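Local coordinates for clan CA, family C40, NlpC/P60 superfamily cysteine peptidase (Trichomonas vaginalis, PDB 6BIO), which probably hydrolyses peptide bonds in bacterial peptidoglycan as a cysteine peptidase, at residues V31-S37 against E71-S76; Y49-Y53 against Q187-R192; D216-I222 against R273-T277; G245-H249 against Y259-Y265. All coordinates share one frame; numbering follows the deposited sequence. Where two conformers were deposited one is given.

Interaction 1. Residues V31-S37 against E71-S76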
# COMPACT_ATOMS: atom_id res chain seq x y z
N VAL A 31 14.86 0.38 7.27
CA VAL A 31 15.04 1.47 8.23
C VAL A 31 14.14 1.17 9.43
O VAL A 31 12.98 0.78 9.27
CB VAL A 31 14.73 2.86 7.59
CG1 VAL A 31 13.31 2.95 7.04
CG2 VAL A 31 14.97 4.00 8.59
N LYS A 32 14.66 1.43 10.64
CA LYS A 32 13.84 1.29 11.85
C LYS A 32 12.73 2.33 11.84
O LYS A 32 12.94 3.49 11.50
CB LYS A 32 14.70 1.46 13.10
CG LYS A 32 15.57 0.25 13.35
CD LYS A 32 16.39 0.40 14.64
CE LYS A 32 17.20 -0.88 14.94
NZ LYS A 32 17.83 -0.84 16.29
N ALA A 33 11.54 1.92 12.29
CA ALA A 33 10.40 2.81 12.43
C ALA A 33 10.02 2.91 13.90
O ALA A 33 10.19 1.95 14.69
CB ALA A 33 9.23 2.29 11.61
N TYR A 34 9.51 4.07 14.26
CA TYR A 34 9.14 4.39 15.63
C TYR A 34 7.76 5.04 15.68
O TYR A 34 7.23 5.50 14.68
CB TYR A 34 10.17 5.35 16.25
CG TYR A 34 11.56 4.81 16.24
CD1 TYR A 34 11.99 3.99 17.26
CD2 TYR A 34 12.42 5.09 15.19
CE1 TYR A 34 13.27 3.47 17.25
CE2 TYR A 34 13.71 4.58 15.18
CZ TYR A 34 14.12 3.76 16.20
OH TYR A 34 15.40 3.25 16.22
N LYS A 35 7.19 5.09 16.86
CA LYS A 35 5.89 5.69 17.03
C LYS A 35 5.96 7.12 17.56
O LYS A 35 4.92 7.71 17.85
CB LYS A 35 5.03 4.79 17.94
CG LYS A 35 4.54 3.51 17.22
CD LYS A 35 3.40 3.83 16.27
CE LYS A 35 3.11 2.69 15.32
NZ LYS A 35 1.92 3.04 14.52
N SER A 36 7.14 7.70 17.64
CA SER A 36 7.29 9.13 17.95
C SER A 36 8.57 9.66 17.32
O SER A 36 9.44 8.89 16.89
CB SER A 36 7.32 9.38 19.43
OG SER A 36 8.58 9.17 19.92
N SER A 37 8.69 10.98 17.27
CA SER A 37 9.87 11.66 16.77
C SER A 37 10.94 11.84 17.83
O SER A 37 11.97 12.49 17.57
CB SER A 37 9.50 13.00 16.21
OG SER A 37 9.07 13.87 17.24
N GLU A 71 -1.92 3.35 8.87
CA GLU A 71 -0.77 3.22 9.73
C GLU A 71 0.16 4.41 9.57
O GLU A 71 0.47 4.81 8.44
CB GLU A 71 -0.01 1.93 9.39
CG GLU A 71 1.14 1.56 10.31
CD GLU A 71 0.72 1.05 11.68
OE1 GLU A 71 -0.47 0.68 11.85
OE2 GLU A 71 1.60 1.03 12.58
N ASP A 72 0.64 4.97 10.66
CA ASP A 72 1.66 6.01 10.64
C ASP A 72 2.81 5.66 11.58
O ASP A 72 2.64 4.98 12.60
CB ASP A 72 1.08 7.42 10.93
CG ASP A 72 0.69 7.58 12.36
OD1 ASP A 72 -0.33 6.97 12.78
OD2 ASP A 72 1.40 8.28 13.10
N CYS A 73 3.98 6.17 11.24
CA CYS A 73 5.18 5.93 12.03
C CYS A 73 6.22 6.98 11.64
O CYS A 73 6.00 7.82 10.76
CB CYS A 73 5.70 4.51 11.82
SG CYS A 73 6.24 4.15 10.17
N TRP A 74 7.37 6.90 12.29
CA TRP A 74 8.45 7.86 12.10
C TRP A 74 9.71 7.10 11.73
O TRP A 74 10.06 6.12 12.39
CB TRP A 74 8.69 8.63 13.39
CG TRP A 74 7.56 9.48 13.84
CD1 TRP A 74 6.44 9.09 14.53
CD2 TRP A 74 7.42 10.90 13.64
NE1 TRP A 74 5.62 10.17 14.77
CE2 TRP A 74 6.22 11.29 14.26
CE3 TRP A 74 8.20 11.87 13.01
CZ2 TRP A 74 5.79 12.61 14.28
CZ3 TRP A 74 7.77 13.20 13.02
CH2 TRP A 74 6.57 13.56 13.64
N ILE A 75 10.38 7.56 10.68
CA ILE A 75 11.61 6.97 10.17
C ILE A 75 12.64 8.07 9.92
O ILE A 75 12.30 9.21 9.63
CB ILE A 75 11.40 6.15 8.85
CG1 ILE A 75 10.80 7.01 7.72
CG2 ILE A 75 10.56 4.93 9.16
CD1 ILE A 75 10.67 6.25 6.43
N SER A 76 13.92 7.72 9.98
CA SER A 76 14.95 8.74 9.77
C SER A 76 14.72 9.44 8.44
O SER A 76 14.49 8.79 7.43
CB SER A 76 16.30 8.06 9.73
OG SER A 76 17.30 9.00 9.40
O HOH W 1 14.73 5.61 11.71
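Ser37 lays its CB over one face of the Trp74 indole, 3.7 Å from the centroid of the six-membered ring. This is a CH-pi contact, only 14° off the ring normal. The backbone of Ser36 runs over the same indole, nearer the rim. His65 also stacks on this ring. Ser37 OG is held by Glu60 and Asn61.

Beneath the indole, strands 30-34 and 71-76 run antiparallel as neighbours in the N-terminal sheet. Tyr34 and Trp74 form a hydrogen-bonded pair, with Tyr34 N 2.8 Å from Trp74 O. The return bond joins Trp74 N to Tyr34 O at the same length. The Tyr34 ring lies edge-on to Trp74 O, and its hydroxyl is bonded to Leu41 O.

On the face with Ala33 and Ile75, apolar groups meet. Ala33 CB sits 3.8 Å from Cys73 SG. The CG2 methyl of Ile75 meets both Ala33 CB and Val31 CG1, and the Val31 and Ile75 side chains cross at about a right angle. A water joins Lys32 O to Ser76 N.

Lys35 starts away from strand 71-76, but a bend at chi2 (-76°) brings its amine back. Lys35 NZ lies 2.8 Å from Asp72 O, nearly in line with that carbonyl. Lys35 NZ also makes a 2.8 Å salt bridge to Glu71 OE2, reached from above the carboxylate plane. Tyr46 OH is a second partner of OE2. The lysine thus ties residue 35 to both a backbone carbonyl and a carboxylate, and the two acceptors probably stabilise its charged form.

Interaction 2. Residues Y49-Y53 against Q187-R192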
# COMPACT_ATOMS: atom_id res chain seq x y z
N TYR A 49 10.85 -0.59 4.38
CA TYR A 49 11.75 -1.25 3.44
C TYR A 49 11.93 -0.49 2.13
O TYR A 49 11.06 0.27 1.69
CB TYR A 49 11.28 -2.70 3.19
CG TYR A 49 11.27 -3.48 4.46
CD1 TYR A 49 12.44 -3.96 5.02
CD2 TYR A 49 10.09 -3.62 5.20
CE1 TYR A 49 12.45 -4.65 6.21
CE2 TYR A 49 10.09 -4.26 6.40
CZ TYR A 49 11.27 -4.78 6.92
OH TYR A 49 11.27 -5.43 8.14
N PHE A 50 13.08 -0.75 1.51
CA PHE A 50 13.45 -0.13 0.26
C PHE A 50 12.34 -0.22 -0.77
O PHE A 50 11.72 -1.28 -0.96
CB PHE A 50 14.70 -0.86 -0.26
CG PHE A 50 15.16 -0.37 -1.59
CD1 PHE A 50 15.72 0.88 -1.75
CD2 PHE A 50 14.97 -1.17 -2.70
CE1 PHE A 50 16.09 1.30 -3.01
CE2 PHE A 50 15.39 -0.75 -3.97
CZ PHE A 50 15.92 0.48 -4.13
N ASP A 51 12.07 0.89 -1.45
CA ASP A 51 11.13 1.00 -2.56
C ASP A 51 9.67 0.91 -2.15
O ASP A 51 8.82 0.86 -3.02
CB ASP A 51 11.47 0.03 -3.69
CG ASP A 51 10.93 0.45 -5.04
OD1 ASP A 51 11.11 1.63 -5.41
OD2 ASP A 51 10.39 -0.39 -5.76
N TYR A 52 9.38 0.95 -0.85
CA TYR A 52 8.02 1.17 -0.40
C TYR A 52 7.62 2.62 -0.66
O TYR A 52 8.45 3.53 -0.61
CB TYR A 52 7.88 0.86 1.10
CG TYR A 52 7.74 -0.62 1.48
CD1 TYR A 52 8.03 -1.64 0.58
CD2 TYR A 52 7.29 -0.98 2.75
CE1 TYR A 52 7.90 -2.96 0.94
CE2 TYR A 52 7.15 -2.31 3.09
CZ TYR A 52 7.45 -3.29 2.20
OH TYR A 52 7.32 -4.61 2.55
N TYR A 53 6.33 2.81 -0.91
CA TYR A 53 5.74 4.14 -1.08
C TYR A 53 4.97 4.53 0.19
O TYR A 53 4.29 3.71 0.81
CB TYR A 53 4.81 4.14 -2.30
CG TYR A 53 5.43 3.73 -3.62
CD1 TYR A 53 6.77 3.77 -3.84
CD2 TYR A 53 4.61 3.28 -4.62
CE1 TYR A 53 7.30 3.38 -5.07
CE2 TYR A 53 5.11 2.92 -5.87
CZ TYR A 53 6.46 2.97 -6.07
OH TYR A 53 6.96 2.60 -7.31
N GLN A 187 3.34 -7.89 2.24
CA GLN A 187 3.39 -6.51 2.69
C GLN A 187 3.66 -5.57 1.52
O GLN A 187 3.03 -4.51 1.41
CB GLN A 187 4.42 -6.33 3.79
CG GLN A 187 4.41 -4.93 4.39
CD GLN A 187 5.52 -4.69 5.39
OE1 GLN A 187 6.70 -4.87 5.09
NE2 GLN A 187 5.15 -4.26 6.57
N TRP A 188 4.56 -5.97 0.62
CA TRP A 188 4.85 -5.18 -0.56
C TRP A 188 3.59 -4.97 -1.40
O TRP A 188 3.30 -3.86 -1.88
CB TRP A 188 5.96 -5.87 -1.38
CG TRP A 188 6.07 -5.24 -2.75
CD1 TRP A 188 6.72 -4.11 -3.08
CD2 TRP A 188 5.38 -5.67 -3.93
NE1 TRP A 188 6.48 -3.80 -4.40
CE2 TRP A 188 5.65 -4.73 -4.94
CE3 TRP A 188 4.57 -6.76 -4.23
CZ2 TRP A 188 5.13 -4.86 -6.23
CZ3 TRP A 188 4.06 -6.86 -5.50
CH2 TRP A 188 4.32 -5.90 -6.47
N ALA A 189 2.86 -6.05 -1.68
CA ALA A 189 1.71 -5.93 -2.57
C ALA A 189 0.71 -4.93 -2.01
O ALA A 189 0.17 -4.08 -2.73
CB ALA A 189 1.06 -7.29 -2.79
N TYR A 190 0.43 -5.03 -0.71
CA TYR A 190 -0.51 -4.08 -0.11
C TYR A 190 0.07 -2.67 0.01
O TYR A 190 -0.68 -1.69 -0.11
CB TYR A 190 -1.10 -4.65 1.20
CG TYR A 190 -2.28 -5.56 0.86
CD1 TYR A 190 -3.50 -5.00 0.59
CD2 TYR A 190 -2.15 -6.94 0.77
CE1 TYR A 190 -4.56 -5.76 0.21
CE2 TYR A 190 -3.22 -7.72 0.38
CZ TYR A 190 -4.44 -7.12 0.15
OH TYR A 190 -5.54 -7.86 -0.25
N ASN A 191 1.39 -2.54 0.12
CA ASN A 191 2.01 -1.21 0.08
C ASN A 191 1.63 -0.51 -1.21
O ASN A 191 1.35 0.69 -1.21
CB ASN A 191 3.52 -1.32 0.18
CG ASN A 191 4.16 0.05 0.08
OD1 ASN A 191 4.64 0.47 -0.98
ND2 ASN A 191 4.13 0.79 1.17
N ARG A 192 1.60 -1.24 -2.33
CA ARG A 192 1.26 -0.64 -3.61
C ARG A 192 -0.21 -0.26 -3.75
O ARG A 192 -0.57 0.45 -4.69
CB ARG A 192 1.67 -1.62 -4.69
CG ARG A 192 3.19 -1.75 -4.89
CD ARG A 192 3.84 -0.46 -5.26
NE ARG A 192 5.23 -0.57 -5.65
CZ ARG A 192 6.27 -0.26 -4.90
NH1 ARG A 192 6.12 0.08 -3.65
NH2 ARG A 192 7.48 -0.29 -5.42
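Arg192 lies flat on the Tyr53 ring, with the planes 3° apart and CZ 3.6 Å from the ring centroid. This is a cation-pi stack. The opposite face of the guanidinium is covered by Trp188, with NE1 over its centre. At the edge, Arg192 NH1 and NH2 both donate to one atom, Asp51 O; the NH1 bond is 2.9 Å. Arg192 NH2 also makes a 2.9 Å salt bridge to Asp51 OD2.

Asn191 grips the backbone of Tyr53 with both ends of its amide. Tyr53 N meets a lone pair of Asn191 OD1 at 2.9 Å in an almost straight bond (176°). Asn191 ND2 returns a bond to Tyr53 O. The amide also stacks on the Tyr52 ring, with Asn191 CB over its face. Tyr52 OH donates to Gln187 OE1 at 2.6 Å.

Further out, a type II turn from Tyr49 to Tyr52 presents Asp51 O. Arg22 forms a salt bridge with Asp51 OD1, and Met197 O holds Gln187 NE2. The end of helix 182-191 in the NlpC/P60 region is thereby fixed to the N-terminal sheet. Stacking on both sides and bonds at the edge should restrict the guanidinium strongly, and the carboxylate probably offsets part of its charge.

Interaction 3. Residues D216-I222 against R273-T277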
# COMPACT_ATOMS: atom_id res chain seq x y z
N ASP A 216 -15.55 -18.84 1.59
CA ASP A 216 -15.77 -17.42 1.37
C ASP A 216 -14.52 -16.68 0.91
O ASP A 216 -14.55 -15.46 0.79
CB ASP A 216 -16.30 -16.79 2.67
CG ASP A 216 -17.65 -17.35 3.05
OD1 ASP A 216 -18.43 -17.67 2.14
OD2 ASP A 216 -17.94 -17.51 4.26
N ILE A 217 -13.42 -17.40 0.67
CA ILE A 217 -12.17 -16.73 0.31
C ILE A 217 -12.29 -16.10 -1.06
O ILE A 217 -13.01 -16.58 -1.94
CB ILE A 217 -11.02 -17.74 0.36
CG1 ILE A 217 -9.66 -17.06 0.40
CG2 ILE A 217 -11.09 -18.71 -0.84
CD1 ILE A 217 -8.52 -18.01 0.75
N LEU A 218 -11.58 -15.00 -1.23
CA LEU A 218 -11.59 -14.25 -2.47
C LEU A 218 -10.18 -13.81 -2.82
O LEU A 218 -9.31 -13.72 -1.94
CB LEU A 218 -12.47 -13.00 -2.32
CG LEU A 218 -13.97 -13.23 -2.23
CD1 LEU A 218 -14.72 -11.98 -1.94
CD2 LEU A 218 -14.47 -13.83 -3.52
N PRO A 219 -9.93 -13.48 -4.09
CA PRO A 219 -8.61 -13.02 -4.50
C PRO A 219 -8.15 -11.87 -3.61
O PRO A 219 -8.91 -10.93 -3.33
CB PRO A 219 -8.84 -12.55 -5.94
CG PRO A 219 -9.90 -13.54 -6.43
CD PRO A 219 -10.83 -13.67 -5.25
N GLY A 220 -6.89 -11.91 -3.23
CA GLY A 220 -6.32 -10.89 -2.39
C GLY A 220 -6.35 -11.21 -0.91
O GLY A 220 -5.61 -10.57 -0.14
N ASP A 221 -7.18 -12.16 -0.49
CA ASP A 221 -7.12 -12.62 0.89
C ASP A 221 -5.78 -13.31 1.10
O ASP A 221 -5.25 -13.95 0.19
CB ASP A 221 -8.26 -13.61 1.20
CG ASP A 221 -9.65 -12.98 1.12
OD1 ASP A 221 -9.75 -11.73 1.11
OD2 ASP A 221 -10.64 -13.78 1.15
N ILE A 222 -5.22 -13.16 2.29
CA ILE A 222 -4.00 -13.88 2.65
C ILE A 222 -4.37 -15.08 3.51
O ILE A 222 -5.41 -15.11 4.16
CB ILE A 222 -2.92 -13.02 3.31
CG1 ILE A 222 -3.31 -12.54 4.69
CG2 ILE A 222 -2.54 -11.85 2.35
CD1 ILE A 222 -2.19 -11.89 5.43
N ARG A 273 -7.23 -13.94 6.10
CA ARG A 273 -7.38 -12.55 6.49
C ARG A 273 -7.57 -11.67 5.26
O ARG A 273 -6.83 -11.80 4.26
CB ARG A 273 -6.15 -12.05 7.25
CG ARG A 273 -5.90 -12.72 8.58
CD ARG A 273 -7.01 -12.49 9.55
NE ARG A 273 -6.66 -12.96 10.89
CZ ARG A 273 -7.19 -12.50 12.01
NH1 ARG A 273 -8.05 -11.50 11.98
NH2 ARG A 273 -6.81 -13.03 13.18
N ARG A 274 -8.53 -10.76 5.35
CA ARG A 274 -8.92 -9.87 4.26
C ARG A 274 -8.54 -8.45 4.65
O ARG A 274 -9.15 -7.85 5.55
CB ARG A 274 -10.42 -10.01 3.99
CG ARG A 274 -10.91 -9.05 2.91
CD ARG A 274 -12.31 -9.42 2.42
NE ARG A 274 -12.31 -10.79 1.91
CZ ARG A 274 -13.38 -11.55 1.74
NH1 ARG A 274 -14.61 -11.08 1.97
NH2 ARG A 274 -13.23 -12.80 1.30
N TYR A 275 -7.50 -7.93 4.02
CA TYR A 275 -6.99 -6.60 4.30
C TYR A 275 -7.55 -5.55 3.37
O TYR A 275 -7.32 -4.36 3.60
CB TYR A 275 -5.46 -6.60 4.24
CG TYR A 275 -4.80 -7.16 5.48
CD1 TYR A 275 -4.61 -8.52 5.65
CD2 TYR A 275 -4.33 -6.30 6.45
CE1 TYR A 275 -3.98 -9.00 6.80
CE2 TYR A 275 -3.70 -6.79 7.60
CZ TYR A 275 -3.54 -8.13 7.76
OH TYR A 275 -2.83 -8.57 8.86
N TRP A 276 -8.25 -5.94 2.31
CA TRP A 276 -8.92 -5.02 1.41
C TRP A 276 -10.35 -4.81 1.87
O TRP A 276 -10.95 -5.67 2.53
CB TRP A 276 -8.89 -5.55 -0.02
CG TRP A 276 -9.46 -6.93 -0.23
CD1 TRP A 276 -8.83 -8.14 -0.05
CD2 TRP A 276 -10.79 -7.23 -0.64
NE1 TRP A 276 -9.69 -9.16 -0.36
CE2 TRP A 276 -10.90 -8.62 -0.73
CE3 TRP A 276 -11.89 -6.44 -0.97
CZ2 TRP A 276 -12.07 -9.24 -1.13
CZ3 TRP A 276 -13.04 -7.06 -1.35
CH2 TRP A 276 -13.13 -8.43 -1.42
N THR A 277 -10.88 -3.62 1.57
CA THR A 277 -12.21 -3.27 2.05
C THR A 277 -13.11 -2.72 0.98
O THR A 277 -14.29 -2.47 1.26
CB THR A 277 -12.16 -2.22 3.17
OG1 THR A 277 -11.73 -0.99 2.63
CG2 THR A 277 -11.24 -2.62 4.28
O HOH W 2 -16.63 -13.15 1.30
O HOH W 3 -5.84 -9.75 2.56
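Asp216 O accepts a hydrogen bond from Arg274 NH2 at 3.0 Å, in the guanidinium plane. A water bridges the same carbonyl to Arg274 NH1. Leu218 puts CD1 over a face of this guanidinium. Leu218 CD1 also meets the edge of the indole, 3.9 Å from Trp276 CZ2. Leu218 starts a type II turn that ends at Asp221. Gly220, at positive phi, lies in the turn with Trp276 close by, and its O is bonded to Tyr190 OH. A water links Gly220 O to Arg273 O and Tyr275 N.

Asp221 is the centre of the contact. Asp221 OD1 takes Arg274 NE at 2.8 Å, and Asp221 OD2 takes Arg274 NH2 at 2.8 Å on the syn lone pair. The bend of Arg274 at chi3 (-58°) turns the guanidinium nearly coplanar with the carboxylate. Trp276 NE1 adds a 3.0 Å bond to Asp221 OD1, and Leu218 N reaches OD2 from above the plane. Ile222 and Arg273 then form an antiparallel hydrogen-bonded pair, and Ile222 CD1 touches Tyr275 CE1.

Each carboxylate oxygen therefore holds two donors. This should favour the ionised aspartate and fix the turn against the C-terminal strand.

Interaction 4. Residues G245-H249 against Y259-Y265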
# COMPACT_ATOMS: atom_id res chain seq x y z
N GLY A 245 -8.72 -21.82 -6.87
CA GLY A 245 -8.10 -22.74 -5.94
C GLY A 245 -6.60 -22.62 -5.79
O GLY A 245 -5.97 -23.53 -5.26
N GLN A 246 -6.01 -21.51 -6.24
CA GLN A 246 -4.58 -21.31 -6.18
C GLN A 246 -4.27 -20.12 -5.28
O GLN A 246 -5.03 -19.14 -5.21
CB GLN A 246 -4.02 -20.95 -7.54
CG GLN A 246 -4.31 -21.93 -8.65
CD GLN A 246 -3.67 -23.27 -8.44
OE1 GLN A 246 -4.35 -24.30 -8.48
NE2 GLN A 246 -2.37 -23.27 -8.24
N PHE A 247 -3.11 -20.19 -4.63
CA PHE A 247 -2.49 -19.02 -4.04
C PHE A 247 -1.10 -18.84 -4.61
O PHE A 247 -0.54 -19.73 -5.23
CB PHE A 247 -2.48 -19.08 -2.51
CG PHE A 247 -1.61 -20.18 -1.86
CD1 PHE A 247 -0.29 -19.91 -1.51
CD2 PHE A 247 -2.17 -21.38 -1.39
CE1 PHE A 247 0.48 -20.85 -0.82
CE2 PHE A 247 -1.41 -22.30 -0.71
CZ PHE A 247 -0.07 -22.03 -0.43
N ILE A 248 -0.58 -17.63 -4.45
CA ILE A 248 0.79 -17.32 -4.81
C ILE A 248 1.59 -17.04 -3.54
O ILE A 248 1.11 -16.41 -2.60
CB ILE A 248 0.85 -16.14 -5.80
CG1 ILE A 248 0.39 -16.61 -7.18
CG2 ILE A 248 2.28 -15.55 -5.85
CD1 ILE A 248 0.24 -15.52 -8.22
N HIS A 249 2.81 -17.56 -3.50
CA HIS A 249 3.69 -17.35 -2.35
C HIS A 249 5.15 -17.37 -2.78
O HIS A 249 5.51 -17.88 -3.84
CB HIS A 249 3.47 -18.41 -1.25
CG HIS A 249 3.78 -19.83 -1.62
ND1 HIS A 249 4.06 -20.77 -0.66
CD2 HIS A 249 3.76 -20.51 -2.80
CE1 HIS A 249 4.26 -21.96 -1.22
NE2 HIS A 249 4.07 -21.83 -2.52
N TYR A 259 2.87 -20.10 -8.02
CA TYR A 259 1.56 -20.63 -7.68
C TYR A 259 1.67 -21.88 -6.83
O TYR A 259 2.63 -22.66 -6.91
CB TYR A 259 0.80 -21.01 -8.95
CG TYR A 259 0.27 -19.86 -9.78
CD1 TYR A 259 -0.97 -19.29 -9.51
CD2 TYR A 259 0.97 -19.37 -10.88
CE1 TYR A 259 -1.46 -18.27 -10.28
CE2 TYR A 259 0.47 -18.33 -11.65
CZ TYR A 259 -0.75 -17.82 -11.35
OH TYR A 259 -1.22 -16.77 -12.11
N GLN A 260 0.61 -22.11 -6.06
CA GLN A 260 0.43 -23.33 -5.27
C GLN A 260 -1.04 -23.67 -5.21
O GLN A 260 -1.89 -22.81 -4.95
CB GLN A 260 0.90 -23.18 -3.81
CG GLN A 260 0.45 -24.34 -2.88
CD GLN A 260 1.12 -25.69 -3.23
OE1 GLN A 260 2.33 -25.72 -3.49
NE2 GLN A 260 0.34 -26.82 -3.22
N ASP A 261 -1.35 -24.95 -5.39
CA ASP A 261 -2.72 -25.42 -5.25
C ASP A 261 -3.10 -25.43 -3.78
O ASP A 261 -2.45 -26.11 -2.98
CB ASP A 261 -2.81 -26.82 -5.84
CG ASP A 261 -4.22 -27.36 -5.83
OD1 ASP A 261 -4.68 -27.71 -4.74
OD2 ASP A 261 -4.86 -27.44 -6.91
N PHE A 262 -4.15 -24.69 -3.43
CA PHE A 262 -4.47 -24.47 -2.02
C PHE A 262 -4.86 -25.79 -1.34
O PHE A 262 -4.35 -26.12 -0.26
CB PHE A 262 -5.62 -23.45 -1.97
CG PHE A 262 -6.04 -23.00 -0.58
CD1 PHE A 262 -5.24 -23.18 0.56
CD2 PHE A 262 -7.28 -22.36 -0.43
CE1 PHE A 262 -5.71 -22.72 1.83
CE2 PHE A 262 -7.74 -21.90 0.81
CZ PHE A 262 -6.96 -22.09 1.95
N TYR A 263 -5.75 -26.56 -1.96
CA TYR A 263 -6.27 -27.76 -1.31
C TYR A 263 -5.19 -28.82 -1.13
O TYR A 263 -5.22 -29.55 -0.15
CB TYR A 263 -7.44 -28.31 -2.12
CG TYR A 263 -8.05 -29.57 -1.55
CD1 TYR A 263 -8.88 -29.52 -0.44
CD2 TYR A 263 -7.79 -30.82 -2.13
CE1 TYR A 263 -9.44 -30.67 0.08
CE2 TYR A 263 -8.34 -31.97 -1.62
CZ TYR A 263 -9.17 -31.89 -0.51
OH TYR A 263 -9.74 -33.03 0.04
N LYS A 264 -4.23 -28.89 -2.05
CA LYS A 264 -3.13 -29.85 -1.95
C LYS A 264 -1.96 -29.40 -1.09
O LYS A 264 -1.04 -30.19 -0.84
CB LYS A 264 -2.59 -30.18 -3.34
CG LYS A 264 -3.59 -30.84 -4.24
CD LYS A 264 -2.91 -31.35 -5.51
CE LYS A 264 -3.83 -32.23 -6.34
NZ LYS A 264 -3.98 -31.69 -7.70
N TYR A 265 -1.92 -28.16 -0.66
CA TYR A 265 -0.78 -27.71 0.12
C TYR A 265 -0.79 -28.42 1.48
O TYR A 265 -1.79 -28.31 2.21
CB TYR A 265 -0.87 -26.21 0.31
CG TYR A 265 0.35 -25.56 0.92
CD1 TYR A 265 1.60 -25.66 0.32
CD2 TYR A 265 0.24 -24.80 2.08
CE1 TYR A 265 2.69 -25.06 0.87
CE2 TYR A 265 1.35 -24.18 2.62
CZ TYR A 265 2.56 -24.31 2.00
OH TYR A 265 3.65 -23.69 2.55
O HOH W 4 -7.18 -25.82 -4.39
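Phe247 and Gln260 form an antiparallel hydrogen-bonded pair, with Phe247 N 2.9 Å from Gln260 O, flanked by the non-hydrogen-bonded pairs Gln246-Asp261 and Ile248-Tyr259. Past the Gln246-Asp261 pair, Phe262 N donates to Gly245 O at 2.8 Å. A water joins that same carbonyl to Tyr263 N.

Phe247 and Gln260 lie side by side and point the same way. Gln260 CB rests over a face of the Phe247 ring, 3.8 Å from its centroid, as a CH-pi contact. With CG between the backbone N and the carbonyl carbon (chi1 66°), the phenyl lies alongside Gln260 and aims its edge at the face of Tyr265 in a T-shaped pair. The centroids are 5.2 Å apart and the planes meet at 86°. Phe262 packs beside the same phenyl, with its CD1 4.1 Å from Phe247 CD2.

His249 completes the aromatic cluster. Its ring is packed against Phe247 CE1 and Gln260 CB, and ND1 is hydrogen-bonded to His237 NE2. NE2 of His249 is buried here without a polar partner in the model.

On the other face of the sheet, Ile248 CD1 sits over the Tyr259 ring, 4.1 Å from its centroid. Gln246 CB meets the edge of that ring. At the end of the strand, Asp261 OD1 accepts from Lys264 N in an Asx motif, leading into the type I turn from Phe262 to Tyr265.

The arrangement is a beta hairpin of strands 246-251 and 256-261, with strand 256-261 at the edge of the antiparallel sheet of the NlpC/P60 fold.

In the fold
From the N terminus, interaction 1 comes first and closes the loop between strands 30-34 and 71-76 in the N-terminal sheet. Interaction 2 starts within that loop, at 49-53, and ends far downstream at helix 182-191. The two therefore cross, and interaction 2 joins the N-terminal sheet to the NlpC/P60 region. Interaction 3 follows in series and brings the approach to strand 222-225 against the C-terminal strand 269-274. Interaction 4 is a hairpin contact lying wholly between the segments of interaction 3. Tyr190 connects interactions 2 and 3 through Gly220 and Trp276. Ile217 packs on Phe262 between interactions 3 and 4, which serve the same sheet.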